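PDB 2B5W: glucose 1-dehydrogenase from Haloferax mediterranei, which catalyses the zinc- and NAD(P)-dependent oxidation of D-glucose and other aldose sugars, preferring NADP as electron acceptor. Local coordinates for residues A[208-213]-A[217-222]; A[185-190]-A[321-326]; A[229-232]-A[238-241]. The protein carries 1 engineered substitution. One frame throughout, in Å; residues are numbered along the deposited sequence.

Contact 1: residues A[208-213]-A[217-222]; sequences RDRPDP and IIEELD. With NAP (NADP nicotinamide-adenine-dinucleotide phosphate), chain I.
Arg210 and Pro213 are the residues of 208-213 that meet the helical segment 217-222, through Glu219 and Ile217, while Arg208 at the start of the loop turns to the cofactor. Its chain bends at chi2 (-66°), and the guanidinium grips the 2'-phosphate of NADP along one edge. NE of Arg208 donates to O2X of NADP at 2.9 Å. NH2 of Arg208 donates to O1X of NADP at 3.0 Å. NH1 of Arg208 is left for Asp212, whose OD2 takes it on the syn lone pair at 2.9 Å, close to the guanidinium plane. Asp212 is thus a second-shell residue that fixes the rotation of the arginine. Next, Asp209 forms a salt bridge with Arg229. Arg210, extended from CG to NE, and Glu219 come at each other from opposite directions, and the guanidinium meets the carboxylate end-on. NH1 of Arg210 lies 3.0 Å from OE1 of Glu219. NH2 of Arg210 is 2.8 Å from OE2 of Glu219. Both N-H bonds point almost straight at their oxygens, yet the two flat groups are twisted 34° apart, and the NH2 bond comes in from above the carboxylate plane. The peptide bond before Pro211 is cis. One residue on, Asp212 is the N-cap of helix 213-220, its OD1 accepting from the backbone N of Ile215. Pro213 closes the first turn, its O accepting from Ile217 N at 3.0 Å while the CG1 branch of Ile217 packs beside that oxygen at 3.4 Å. At the far end, Asp222 leaves the helix in a Schellman motif. A loop behind the second strand of a Rossmann fold, carrying arginines to the adenosine 2'-phosphate, is characteristic of dinucleotide-binding domains that accept NADP, in keeping with this enzyme's preference.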
# COMPACT_ATOMS: atom_id res chain seq x y z
N ARG A 208 25.32 -13.26 -5.98
CA ARG A 208 26.21 -14.42 -5.98
C ARG A 208 26.92 -14.61 -7.30
O ARG A 208 26.37 -14.35 -8.39
CB ARG A 208 25.43 -15.70 -5.71
CG ARG A 208 24.71 -15.72 -4.38
CD ARG A 208 25.60 -15.71 -3.19
NE ARG A 208 24.87 -15.60 -1.93
CZ ARG A 208 24.24 -16.61 -1.35
NH1 ARG A 208 24.25 -17.82 -1.87
NH2 ARG A 208 23.59 -16.41 -0.19
N ASP A 209 28.15 -15.14 -7.17
CA ASP A 209 28.87 -15.69 -8.32
C ASP A 209 28.53 -17.16 -8.49
O ASP A 209 28.42 -17.89 -7.50
CB ASP A 209 30.40 -15.56 -8.13
CG ASP A 209 30.84 -14.14 -7.82
OD1 ASP A 209 30.45 -13.22 -8.56
OD2 ASP A 209 31.58 -13.85 -6.85
N ARG A 210 28.51 -17.59 -9.74
CA ARG A 210 28.42 -19.00 -10.10
C ARG A 210 29.75 -19.72 -9.76
O ARG A 210 30.81 -19.09 -9.79
CB ARG A 210 28.10 -19.15 -11.57
CG ARG A 210 26.78 -18.52 -12.03
CD ARG A 210 26.64 -18.47 -13.52
NE ARG A 210 25.46 -17.71 -13.90
CZ ARG A 210 24.26 -18.21 -14.03
NH1 ARG A 210 24.02 -19.50 -13.87
NH2 ARG A 210 23.26 -17.37 -14.29
N PRO A 211 29.70 -21.00 -9.38
CA PRO A 211 28.48 -21.79 -9.22
C PRO A 211 27.89 -21.55 -7.82
O PRO A 211 28.60 -21.40 -6.82
CB PRO A 211 29.00 -23.24 -9.31
CG PRO A 211 30.34 -23.16 -8.66
CD PRO A 211 30.89 -21.80 -9.05
N ASP A 212 26.55 -21.53 -7.76
CA ASP A 212 25.82 -21.19 -6.53
C ASP A 212 24.48 -21.91 -6.56
O ASP A 212 23.81 -21.92 -7.58
CB ASP A 212 25.62 -19.70 -6.45
CG ASP A 212 24.97 -19.29 -5.17
OD1 ASP A 212 23.70 -19.37 -5.17
OD2 ASP A 212 25.61 -18.89 -4.17
N PRO A 213 24.11 -22.56 -5.45
CA PRO A 213 22.88 -23.39 -5.49
C PRO A 213 21.58 -22.57 -5.45
O PRO A 213 20.52 -23.10 -5.85
CB PRO A 213 22.97 -24.24 -4.22
CG PRO A 213 23.79 -23.42 -3.28
CD PRO A 213 24.81 -22.68 -4.16
N ILE A 217 18.61 -22.92 -8.22
CA ILE A 217 17.18 -23.07 -7.92
C ILE A 217 16.37 -22.05 -8.70
O ILE A 217 15.35 -22.36 -9.31
CB ILE A 217 16.93 -22.92 -6.40
CG1 ILE A 217 17.27 -24.22 -5.70
CG2 ILE A 217 15.45 -22.56 -6.14
CD1 ILE A 217 17.31 -24.11 -4.19
N ILE A 218 16.82 -20.81 -8.71
CA ILE A 218 16.14 -19.77 -9.47
C ILE A 218 15.97 -20.17 -10.93
O ILE A 218 14.91 -20.10 -11.47
CB ILE A 218 16.93 -18.46 -9.38
CG1 ILE A 218 16.86 -17.88 -7.98
CG2 ILE A 218 16.41 -17.43 -10.39
CD1 ILE A 218 17.95 -16.88 -7.65
N GLU A 219 17.05 -20.63 -11.55
CA GLU A 219 17.00 -20.97 -12.97
C GLU A 219 16.20 -22.24 -13.27
O GLU A 219 15.55 -22.34 -14.30
CB GLU A 219 18.45 -21.02 -13.52
CG GLU A 219 19.03 -19.62 -13.51
CD GLU A 219 20.40 -19.49 -14.20
OE1 GLU A 219 21.17 -20.46 -14.15
OE2 GLU A 219 20.71 -18.40 -14.73
N GLU A 220 16.25 -23.20 -12.36
CA GLU A 220 15.51 -24.45 -12.50
C GLU A 220 14.00 -24.22 -12.38
O GLU A 220 13.21 -24.90 -13.03
CB GLU A 220 16.03 -25.50 -11.54
CG GLU A 220 15.52 -26.90 -11.82
CD GLU A 220 16.13 -27.52 -13.07
OE1 GLU A 220 17.23 -27.09 -13.49
OE2 GLU A 220 15.48 -28.42 -13.64
N LEU A 221 13.62 -23.17 -11.65
CA LEU A 221 12.22 -22.70 -11.64
C LEU A 221 11.81 -21.93 -12.89
O LEU A 221 10.68 -21.41 -12.96
CB LEU A 221 11.97 -21.82 -10.41
CG LEU A 221 11.93 -22.57 -9.08
CD1 LEU A 221 12.05 -21.59 -7.89
CD2 LEU A 221 10.64 -23.34 -8.99
N ASP A 222 12.69 -21.84 -13.87
CA ASP A 222 12.48 -21.02 -15.09
C ASP A 222 12.40 -19.52 -14.80
O ASP A 222 11.87 -18.76 -15.61
CB ASP A 222 11.24 -21.45 -15.84
CG ASP A 222 11.26 -21.07 -17.29
OD1 ASP A 222 12.34 -21.16 -17.91
OD2 ASP A 222 10.25 -20.67 -17.89
PA NAP I . 18.49 -14.31 4.57
O1A NAP I . 19.47 -13.53 5.30
O2A NAP I . 18.78 -15.82 4.58
O5B NAP I . 18.40 -13.87 3.06
C5B NAP I . 18.55 -12.55 2.62
C4B NAP I . 19.18 -12.74 1.25
O4B NAP I . 19.16 -11.49 0.60
C3B NAP I . 20.63 -13.23 1.30
O3B NAP I . 20.83 -14.45 0.60
C2B NAP I . 21.43 -12.08 0.67
O2B NAP I . 22.47 -12.48 -0.20
C1B NAP I . 20.37 -11.34 -0.11
N9A NAP I . 20.69 -9.92 -0.22
C8A NAP I . 20.87 -9.04 0.82
N7A NAP I . 21.15 -7.83 0.30
C5A NAP I . 21.20 -7.95 -1.07
C6A NAP I . 21.45 -7.06 -2.12
N6A NAP I . 21.79 -5.78 -1.92
N1A NAP I . 21.40 -7.52 -3.42
C2A NAP I . 21.08 -8.83 -3.70
N3A NAP I . 20.84 -9.73 -2.67
C4A NAP I . 20.88 -9.29 -1.39
O3 NAP I . 17.06 -14.22 5.27
PN NAP I . 15.67 -15.00 4.98
O1N NAP I . 15.48 -15.30 3.53
O2N NAP I . 15.39 -16.06 6.00
O5D NAP I . 14.91 -13.64 5.33
C5D NAP I . 14.83 -12.59 4.39
C4D NAP I . 14.39 -11.29 5.06
O4D NAP I . 13.05 -11.47 5.54
C3D NAP I . 15.24 -10.90 6.28
O3D NAP I . 15.47 -9.51 6.30
C2D NAP I . 14.37 -11.35 7.45
O2D NAP I . 14.63 -10.70 8.67
C1D NAP I . 12.97 -11.07 6.90
N1N NAP I . 11.88 -11.87 7.46
C2N NAP I . 10.76 -11.17 7.78
C3N NAP I . 9.65 -11.84 8.22
C7N NAP I . 8.41 -11.01 8.38
O7N NAP I . 7.40 -11.71 9.02
N7N NAP I . 8.38 -9.73 7.92
C4N NAP I . 9.64 -13.23 8.40
C5N NAP I . 10.79 -13.93 8.05
C6N NAP I . 11.91 -13.24 7.55
P2B NAP I . 24.01 -12.72 0.33
O1X NAP I . 24.10 -13.86 1.21
O2X NAP I . 24.79 -12.90 -0.99
O3X NAP I . 24.49 -11.46 1.06

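Contact 2: residues A[185-190]-A[321-326]; sequences GLLTLA and KWFLED
Helices 185-190 and 321-326 lie side by side and antiparallel, their axes 178° apart in direction and 11.4 Å from each other at closest approach. Even the nearest backbone pair, Ala190 and Phe323, leaves 7.9 Å between CA atoms, and it is the phenyl ring of Phe323 that bridges this separation. With CG anti to the backbone N (chi1 166°), Phe323 sends its ring straight across to the other helix. The methyl CB of Ala190 sits over one face in a CH-pi contact, 3.6 Å from the ring centroid and 13° off the normal, so it covers the middle of the ring. Helix 185-190 is the part of helix 183-194 that carries Gly185, which fits the last glycine of a Rossmann-type GxGxxG sequence; this is the helix that follows the first strand of the NADP-binding sheet. CZ of Phe323 points into the flank of helix 185-190: Leu187 CA stands at the ring edge, 3.8 Å from CZ, and Leu186 O comes obliquely to within 3.4 Å of the same atom. Leu187 crosses the phenyl at about a right angle, its CD1 4.1 Å from CE2 of Phe323. With an alanine here the ring would be gone, which would probably open a gap between the helices and leave the methyl of Ala190 without its aromatic partner. Ile217 of helix 213-220 also packs on Phe323, and Leu187 touches Pro151 and Ile152 of helix 149-164.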
# COMPACT_ATOMS: atom_id res chain seq x y z
N GLY A 185 12.97 -15.88 0.25
CA GLY A 185 12.87 -15.46 -1.13
C GLY A 185 12.72 -16.62 -2.08
O GLY A 185 11.90 -16.57 -2.98
N LEU A 186 13.46 -17.70 -1.87
CA LEU A 186 13.39 -18.81 -2.81
C LEU A 186 12.05 -19.55 -2.66
O LEU A 186 11.44 -19.96 -3.63
CB LEU A 186 14.55 -19.77 -2.64
CG LEU A 186 15.92 -19.14 -2.93
CD1 LEU A 186 17.02 -20.12 -2.59
CD2 LEU A 186 16.06 -18.79 -4.37
N LEU A 187 11.62 -19.75 -1.41
CA LEU A 187 10.29 -20.34 -1.19
C LEU A 187 9.21 -19.49 -1.87
O LEU A 187 8.31 -20.02 -2.55
CB LEU A 187 10.03 -20.42 0.32
CG LEU A 187 8.94 -21.27 0.89
CD1 LEU A 187 9.14 -22.72 0.51
CD2 LEU A 187 8.98 -21.07 2.42
N THR A 188 9.31 -18.18 -1.70
CA THR A 188 8.37 -17.26 -2.27
C THR A 188 8.36 -17.34 -3.80
O THR A 188 7.30 -17.33 -4.41
CB THR A 188 8.65 -15.85 -1.80
OG1 THR A 188 8.49 -15.79 -0.37
CG2 THR A 188 7.70 -14.88 -2.37
N LEU A 189 9.53 -17.45 -4.40
CA LEU A 189 9.61 -17.55 -5.85
C LEU A 189 8.84 -18.78 -6.37
O LEU A 189 8.11 -18.69 -7.36
CB LEU A 189 11.08 -17.56 -6.26
CG LEU A 189 11.39 -17.56 -7.75
CD1 LEU A 189 10.96 -16.30 -8.41
CD2 LEU A 189 12.89 -17.84 -7.94
N ALA A 190 9.02 -19.95 -5.73
CA ALA A 190 8.29 -21.15 -6.10
C ALA A 190 6.80 -20.99 -5.85
O ALA A 190 5.97 -21.44 -6.65
CB ALA A 190 8.81 -22.36 -5.34
N LYS A 321 8.64 -31.34 -6.37
CA LYS A 321 9.39 -32.18 -5.43
C LYS A 321 10.86 -31.87 -5.51
O LYS A 321 11.53 -31.82 -4.49
CB LYS A 321 9.20 -33.67 -5.73
CG LYS A 321 8.01 -34.21 -4.99
CD LYS A 321 6.72 -33.60 -5.50
CE LYS A 321 5.50 -34.22 -4.86
NZ LYS A 321 4.28 -33.40 -5.05
N TRP A 322 11.39 -31.59 -6.72
CA TRP A 322 12.81 -31.27 -6.85
C TRP A 322 13.14 -30.02 -6.06
O TRP A 322 14.23 -29.90 -5.57
CB TRP A 322 13.29 -31.07 -8.33
CG TRP A 322 12.83 -29.78 -8.93
CD1 TRP A 322 11.71 -29.59 -9.68
CD2 TRP A 322 13.44 -28.47 -8.79
NE1 TRP A 322 11.59 -28.26 -10.02
CE2 TRP A 322 12.63 -27.55 -9.49
CE3 TRP A 322 14.57 -27.99 -8.13
CZ2 TRP A 322 12.91 -26.19 -9.54
CZ3 TRP A 322 14.86 -26.64 -8.19
CH2 TRP A 322 14.04 -25.75 -8.89
N PHE A 323 12.21 -29.07 -6.02
CA PHE A 323 12.46 -27.78 -5.40
C PHE A 323 12.56 -27.95 -3.89
O PHE A 323 13.46 -27.41 -3.28
CB PHE A 323 11.38 -26.76 -5.77
CG PHE A 323 11.39 -25.55 -4.91
CD1 PHE A 323 12.31 -24.52 -5.12
CD2 PHE A 323 10.57 -25.48 -3.80
CE1 PHE A 323 12.34 -23.42 -4.28
CE2 PHE A 323 10.62 -24.42 -2.96
CZ PHE A 323 11.49 -23.37 -3.17
N LEU A 324 11.62 -28.68 -3.32
CA LEU A 324 11.69 -29.00 -1.89
C LEU A 324 12.99 -29.78 -1.55
O LEU A 324 13.57 -29.56 -0.49
CB LEU A 324 10.46 -29.75 -1.43
CG LEU A 324 9.15 -28.98 -1.55
CD1 LEU A 324 8.00 -29.90 -1.24
CD2 LEU A 324 9.12 -27.78 -0.64
N GLU A 325 13.43 -30.66 -2.44
CA GLU A 325 14.68 -31.40 -2.23
C GLU A 325 15.88 -30.45 -2.24
O GLU A 325 16.74 -30.53 -1.38
CB GLU A 325 14.84 -32.49 -3.31
CG GLU A 325 13.81 -33.62 -3.23
CD GLU A 325 13.94 -34.63 -4.37
OE1 GLU A 325 14.58 -34.33 -5.40
OE2 GLU A 325 13.40 -35.74 -4.23
N ASP A 326 15.91 -29.51 -3.18
CA ASP A 326 17.08 -28.63 -3.33
C ASP A 326 17.11 -27.49 -2.31
O ASP A 326 18.17 -27.00 -1.91
CB ASP A 326 17.19 -28.10 -4.76
CG ASP A 326 17.50 -29.18 -5.79
OD1 ASP A 326 17.77 -30.35 -5.44
OD2 ASP A 326 17.50 -28.93 -7.00

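Contact 3: residues A[229-232]-A[238-241]; sequences RQTP and DVYE. With K (potassium ion), chain G.
Thr231 and Val239 reach toward each other tip to tip, and the threonine carries the contact. From its CA, the bond to CB points at segment 238-241, and there the side chain divides. The OG1 branch, beside the backbone N, comes no nearer than 4.2 Å to CG1 of Val239. The methyl does more: CG2 of Thr231, placed anti to the backbone N (chi1 -57° for OG1), lies 3.9 Å from CG2 of Val239 and 4.1 Å from its CB. The same methyl comes obliquely to Tyr240, with CG2 of Thr231 4.3 Å from CE2 of Tyr240, so it rests against two successive residues. These in turn fit each other, since Val239 CG1 lies over one face of the Tyr240 ring, displaced toward the rim. The contact is thus small and apolar, made by van der Waals packing. Behind it, the backbone turns to metal binding: a potassium ion is held by Asp238 O at 3.0 Å and Tyr240 O at 2.7 Å, with Pro237 O as a further ligand. All three ligands are backbone carbonyl oxygens, at the end of helix 236-239. The loop holding Thr231 follows strand 224-227, an outermost strand of the parallel sheet within this chain; Thr231 packs on Val226 and Tyr240 on Thr224 and Val226, so the loop and the residue that follows helix 236-239 both rest on that strand, with Val239 of the helix packed on Thr231.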
# COMPACT_ATOMS: atom_id res chain seq x y z
N ARG A 229 24.67 -6.61 -8.36
CA ARG A 229 25.98 -5.97 -8.65
C ARG A 229 26.10 -5.54 -10.11
O ARG A 229 26.88 -4.65 -10.45
CB ARG A 229 27.08 -6.94 -8.27
CG ARG A 229 27.08 -7.34 -6.78
CD ARG A 229 28.01 -8.44 -6.45
NE ARG A 229 27.67 -9.63 -7.21
CZ ARG A 229 28.44 -10.69 -7.31
NH1 ARG A 229 29.59 -10.75 -6.66
NH2 ARG A 229 28.04 -11.72 -8.04
N GLN A 230 25.34 -6.18 -10.97
CA GLN A 230 25.23 -5.84 -12.38
C GLN A 230 24.05 -4.94 -12.71
O GLN A 230 24.18 -3.98 -13.50
CB GLN A 230 25.06 -7.11 -13.18
CG GLN A 230 26.23 -8.06 -13.07
CD GLN A 230 27.49 -7.48 -13.66
OE1 GLN A 230 27.45 -6.86 -14.74
NE2 GLN A 230 28.59 -7.62 -12.96
N THR A 231 22.89 -5.28 -12.15
CA THR A 231 21.64 -4.61 -12.45
C THR A 231 20.95 -4.25 -11.14
O THR A 231 20.32 -5.11 -10.53
CB THR A 231 20.74 -5.52 -13.27
OG1 THR A 231 21.40 -5.93 -14.47
CG2 THR A 231 19.48 -4.77 -13.73
N PRO A 232 21.04 -3.00 -10.71
CA PRO A 232 20.27 -2.51 -9.57
C PRO A 232 18.79 -2.53 -9.87
O PRO A 232 18.38 -2.54 -11.01
CB PRO A 232 20.74 -1.06 -9.40
CG PRO A 232 22.04 -0.97 -10.16
CD PRO A 232 21.92 -1.94 -11.28
N ASP A 238 14.63 -1.43 -17.60
CA ASP A 238 15.37 -1.23 -18.85
C ASP A 238 15.99 -2.55 -19.34
O ASP A 238 15.87 -2.91 -20.51
CB ASP A 238 16.46 -0.19 -18.73
CG ASP A 238 17.16 -0.07 -20.07
OD1 ASP A 238 16.49 0.29 -21.05
OD2 ASP A 238 18.37 -0.34 -20.23
N VAL A 239 16.63 -3.26 -18.43
CA VAL A 239 17.36 -4.49 -18.75
C VAL A 239 16.40 -5.64 -18.98
O VAL A 239 16.57 -6.44 -19.91
CB VAL A 239 18.40 -4.83 -17.66
CG1 VAL A 239 19.12 -6.17 -17.97
CG2 VAL A 239 19.42 -3.70 -17.49
N TYR A 240 15.34 -5.70 -18.17
CA TYR A 240 14.39 -6.78 -18.25
C TYR A 240 13.01 -6.22 -18.62
O TYR A 240 12.77 -5.92 -19.79
CB TYR A 240 14.40 -7.59 -16.92
CG TYR A 240 15.75 -8.22 -16.69
CD1 TYR A 240 16.16 -9.31 -17.47
CD2 TYR A 240 16.62 -7.73 -15.76
CE1 TYR A 240 17.41 -9.86 -17.31
CE2 TYR A 240 17.88 -8.28 -15.59
CZ TYR A 240 18.26 -9.35 -16.37
OH TYR A 240 19.51 -9.85 -16.16
N GLU A 241 12.13 -6.07 -17.62
CA GLU A 241 10.82 -5.45 -17.80
C GLU A 241 10.32 -4.88 -16.47
O GLU A 241 10.89 -5.16 -15.42
CB GLU A 241 9.79 -6.47 -18.30
CG GLU A 241 9.54 -7.64 -17.35
CD GLU A 241 8.54 -8.64 -17.88
OE1 GLU A 241 7.44 -8.28 -18.34
OE2 GLU A 241 8.87 -9.86 -17.88
K K G . 13.00 -3.58 -21.11

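Overall arrangement
All three contacts belong to the NADP-binding domain, built on a six-stranded parallel sheet. Along the chain, contacts 1 and 3 follow one another, both between the two segments of contact 2, which joins residues about 130 positions apart. Contacts 1 and 2, centres 12 Å apart, touch directly: Trp322 lies against Ile217, Glu220 and Leu221, and Phe323 against Ile217. Contacts 1 and 3, centres 17 Å apart, each join the loop after a strand, 201-206 or 224-227, to the helix that follows. Contacts 2 and 3, centres 24 Å apart, do not touch; their nearest atoms are about 12 Å apart. The loop that binds the 2'-phosphate is thus joined by the Asp209–Arg229 salt bridge to the next loop, and the helix after it packs on helix 321-327.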